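Local coordinates for botulinum neurotoxin type G (Clostridium botulinum, PDB 3MPP), which attaches the toxin to the nerve-cell surface through its receptor-binding domain, ahead of delivery of the protease light chain into the host cytosol, at residues 77-83 with 273-277. The protein carries 4 engineered substitutions. Residues are numbered along the deposited sequence; the frame is centred on the assembly and turned at random. Where two conformers were deposited one is given.
Sequences KYNNNDI and AINYQ
Tyr276 reaches from the 275-277 strand into a corner formed by Tyr78, Lys77 and Asn80, a worked example of one aromatic side chain joining two subdomains. At its root, CB lies 3.8 Å from the phenol OH of Tyr78. The first torsion, chi1 64°, sets CG between the backbone N and the carbonyl carbon and brings CD2 to within 3.3 Å of that same OH, which approaches obliquely. Farther out, CE2 lies 3.4 Å from Lys77 CE, a methylene that rests over one ring face, offset toward the rim, in a CH-pi contact. Asn80 comes from the opposite direction and meets the ring edge with its amide, the two planes 39° apart. The tip, Tyr276 OH, lies 2.7 Å from a water oxygen in a hydrogen bond, and this water also accepts one from Lys77 NZ. A bend at chi4 turns that ammonium back onto its own loop, where it gives hydrogen bonds to Tyr78 O (2.9 Å) and, from above the carbonyl plane, to Asn80 OD1 (2.8 Å). The Tyr78 ring is itself sandwiched: Lys77 CG lies over one face, and Ile274 CG2 over the other, 3.9 Å from the ring centroid. That methyl also touches Ile83 CD1 at 3.6 Å, while a second water links Tyr78 OH to Asn275 O. Segment 77-83, which runs from the loop after strand 67-74 into the first residue of helix 83-88 in the lectin-like N-terminal subdomain, thus packs against outer strand 275-277 of the three-stranded sheet and the turn just before it, in the C-terminal, beta-trefoil subdomain. Phe269 of the adjoining strand 260-270 touches both Asn80 and Ile274, and a backbone hydrogen bond between Lys77 and Gly428 adds a further tie across the subdomain interface, away from the probable ganglioside-binding motif.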
ATOM      1  N   LYS A  77       9.654  -0.252   7.179  1.00 22.89           N
ATOM      2  CA  LYS A  77       9.727  -1.252   8.236  1.00 20.48           C
ATOM      3  C   LYS A  77      10.859  -0.899   9.198  1.00 24.07           C
ATOM      4  O   LYS A  77      11.884  -0.364   8.794  1.00 23.94           O
ATOM      5  CB  LYS A  77      10.023  -2.625   7.625  1.00 21.89           C
ATOM      6  CG  LYS A  77      10.031  -3.778   8.613  1.00 17.87           C
ATOM      7  CD  LYS A  77      10.441  -5.087   7.886  1.00 26.37           C
ATOM      8  CE  LYS A  77      11.040  -6.089   8.867  1.00 31.56           C
ATOM      9  NZ  LYS A  77      12.349  -5.606   9.429  1.00 25.97           N
ATOM     10  N   TYR A  78      10.665  -1.211  10.468  1.00 20.06           N
ATOM     11  CA  TYR A  78      11.724  -1.121  11.463  1.00 24.97           C
ATOM     12  C   TYR A  78      12.967  -1.897  11.022  1.00 28.51           C
ATOM     13  O   TYR A  78      12.883  -2.862  10.256  1.00 23.92           O
ATOM     14  CB  TYR A  78      11.212  -1.700  12.780  1.00 28.54           C
ATOM     15  CG  TYR A  78      10.466  -3.017  12.603  1.00 26.46           C
ATOM     16  CD1 TYR A  78      11.150  -4.228  12.488  1.00 24.18           C
ATOM     17  CD2 TYR A  78       9.074  -3.044  12.550  1.00 25.09           C
ATOM     18  CE1 TYR A  78      10.448  -5.438  12.345  1.00 23.01           C
ATOM     19  CE2 TYR A  78       8.381  -4.237  12.384  1.00 25.66           C
ATOM     20  CZ  TYR A  78       9.068  -5.419  12.279  1.00 19.65           C
ATOM     21  OH  TYR A  78       8.356  -6.583  12.118  1.00 25.21           O
ATOM     22  N   ASN A  79      14.135  -1.455  11.465  1.00 29.28           N
ATOM     23  CA  ASN A  79      15.330  -2.273  11.320  0.55 30.59           C
ATOM     24  C   ASN A  79      15.382  -3.247  12.498  1.00 31.47           C
ATOM     25  O   ASN A  79      15.333  -2.839  13.665  1.00 30.24           O
ATOM     26  CB  ASN A  79      16.607  -1.421  11.264  0.55 30.75           C
ATOM     27  CG  ASN A  79      16.829  -0.765   9.902  0.55 34.73           C
ATOM     28  OD1 ASN A  79      16.391  -1.270   8.860  0.55 31.67           O
ATOM     29  ND2 ASN A  79      17.530   0.360   9.909  0.55 29.83           N
ATOM     30  N   ASN A  80      15.456  -4.542  12.196  1.00 29.31           N
ATOM     31  CA  ASN A  80      15.448  -5.557  13.249  1.00 30.82           C
ATOM     32  C   ASN A  80      16.432  -5.254  14.381  1.00 35.27           C
ATOM     33  O   ASN A  80      16.104  -5.427  15.539  1.00 34.11           O
ATOM     34  CB  ASN A  80      15.765  -6.944  12.702  1.00 27.18           C
ATOM     35  CG  ASN A  80      14.696  -7.471  11.766  1.00 27.05           C
ATOM     36  OD1 ASN A  80      13.620  -6.878  11.619  1.00 26.82           O
ATOM     37  ND2 ASN A  80      14.996  -8.593  11.115  1.00 25.62           N
ATOM     38  N   ASN A  81      17.631  -4.801  14.031  1.00 33.68           N
ATOM     39  CA  ASN A  81      18.694  -4.582  15.012  0.52 40.40           C
ATOM     40  C   ASN A  81      18.691  -3.190  15.654  1.00 38.81           C
ATOM     41  O   ASN A  81      19.577  -2.859  16.441  1.00 38.25           O
ATOM     42  CB  ASN A  81      20.065  -4.880  14.390  0.52 41.40           C
ATOM     43  CG  ASN A  81      20.445  -3.900  13.287  0.52 51.02           C
ATOM     44  OD1 ASN A  81      20.037  -2.739  13.299  0.52 53.27           O
ATOM     45  ND2 ASN A  81      21.244  -4.365  12.333  0.52 49.67           N
ATOM     46  N   ASP A  82      17.700  -2.376  15.313  1.00 31.20           N
ATOM     47  CA  ASP A  82      17.612  -1.027  15.856  1.00 37.71           C
ATOM     48  C   ASP A  82      16.199  -0.735  16.358  1.00 37.33           C
ATOM     49  O   ASP A  82      15.661   0.353  16.147  1.00 34.52           O
ATOM     50  CB  ASP A  82      18.016  -0.015  14.787  1.00 37.30           C
ATOM     51  CG  ASP A  82      18.341   1.352  15.363  1.00 39.15           C
ATOM     52  OD1 ASP A  82      18.687   1.441  16.561  1.00 43.58           O
ATOM     53  OD2 ASP A  82      18.257   2.341  14.606  1.00 35.16           O
ATOM     54  N   ILE A  83      15.609  -1.707  17.044  1.00 37.67           N
ATOM     55  CA  ILE A  83      14.209  -1.609  17.434  1.00 30.55           C
ATOM     56  C   ILE A  83      13.919  -0.591  18.551  1.00 36.33           C
ATOM     57  O   ILE A  83      12.859   0.050  18.547  1.00 34.06           O
ATOM     58  CB  ILE A  83      13.598  -3.003  17.755  1.00 43.16           C
ATOM     59  CG1 ILE A  83      12.075  -2.945  17.648  1.00 43.53           C
ATOM     60  CG2 ILE A  83      14.052  -3.513  19.104  1.00 48.42           C
ATOM     61  CD1 ILE A  83      11.606  -2.717  16.222  1.00 40.77           C
ATOM     62  N   ALA A 273      10.674  -7.829  20.464  1.00 50.56           N
ATOM     63  CA  ALA A 273       9.750  -6.739  20.196  1.00 44.05           C
ATOM     64  C   ALA A 273       8.896  -6.953  18.962  1.00 38.69           C
ATOM     65  O   ALA A 273       7.822  -6.371  18.852  1.00 43.56           O
ATOM     66  CB  ALA A 273      10.512  -5.428  20.071  1.00 45.72           C
ATOM     67  N   ILE A 274       9.366  -7.768  18.024  1.00 32.61           N
ATOM     68  CA  ILE A 274       8.693  -7.836  16.729  1.00 26.62           C
ATOM     69  C   ILE A 274       8.588  -9.247  16.151  1.00 31.96           C
ATOM     70  O   ILE A 274       9.266 -10.177  16.589  1.00 36.64           O
ATOM     71  CB  ILE A 274       9.366  -6.894  15.693  1.00 34.14           C
ATOM     72  CG1 ILE A 274      10.835  -7.267  15.494  1.00 37.65           C
ATOM     73  CG2 ILE A 274       9.258  -5.441  16.120  1.00 38.59           C
ATOM     74  CD1 ILE A 274      11.055  -8.259  14.367  1.00 39.27           C
ATOM     75  N   ASN A 275       7.725  -9.382  15.157  1.00 30.99           N
ATOM     76  CA  ASN A 275       7.575 -10.631  14.413  1.00 27.59           C
ATOM     77  C   ASN A 275       6.968 -10.336  13.065  1.00 23.23           C
ATOM     78  O   ASN A 275       6.036  -9.527  12.962  1.00 29.71           O
ATOM     79  CB  ASN A 275       6.656 -11.603  15.158  1.00 29.24           C
ATOM     80  CG  ASN A 275       6.197 -12.747  14.272  1.00 35.33           C
ATOM     81  OD1 ASN A 275       6.966 -13.663  13.978  1.00 32.61           O
ATOM     82  ND2 ASN A 275       4.948 -12.683  13.817  1.00 35.81           N
ATOM     83  N   TYR A 276       7.498 -10.982  12.028  1.00 29.72           N
ATOM     84  CA  TYR A 276       6.949 -10.871  10.681  1.00 27.85           C
ATOM     85  C   TYR A 276       7.292 -12.101   9.865  1.00 25.73           C
ATOM     86  O   TYR A 276       8.319 -12.736  10.095  1.00 25.17           O
ATOM     87  CB  TYR A 276       7.503  -9.636   9.944  1.00 22.28           C
ATOM     88  CG  TYR A 276       8.997  -9.660   9.696  1.00 19.79           C
ATOM     89  CD1 TYR A 276       9.521 -10.173   8.516  1.00 23.56           C
ATOM     90  CD2 TYR A 276       9.889  -9.132  10.640  1.00 21.58           C
ATOM     91  CE1 TYR A 276      10.903 -10.185   8.280  1.00 21.22           C
ATOM     92  CE2 TYR A 276      11.265  -9.140  10.413  1.00 26.91           C
ATOM     93  CZ  TYR A 276      11.764  -9.667   9.234  1.00 27.88           C
ATOM     94  OH  TYR A 276      13.122  -9.673   9.018  1.00 29.11           O
ATOM     95  N   GLN A 277       6.450 -12.409   8.884  1.00 25.30           N
ATOM     96  CA  GLN A 277       6.796 -13.432   7.907  1.00 23.41           C
ATOM     97  C   GLN A 277       7.476 -12.811   6.703  1.00 23.07           C
ATOM     98  O   GLN A 277       7.136 -11.698   6.303  1.00 19.35           O
ATOM     99  CB  GLN A 277       5.557 -14.230   7.493  1.00 22.91           C
ATOM    100  CG  GLN A 277       5.152 -15.243   8.580  1.00 25.88           C
ATOM    101  CD  GLN A 277       3.907 -16.008   8.208  1.00 34.23           C
ATOM    102  OE1 GLN A 277       3.112 -15.556   7.379  1.00 26.17           O
ATOM    103  NE2 GLN A 277       3.717 -17.164   8.830  1.00 33.28           N
TER
HETATM  104  O   HOH W   1      14.408  -7.432   8.130  1.00 31.37           O
HETATM  105  O   HOH W   2       5.654  -6.879  11.782  1.00 28.28           O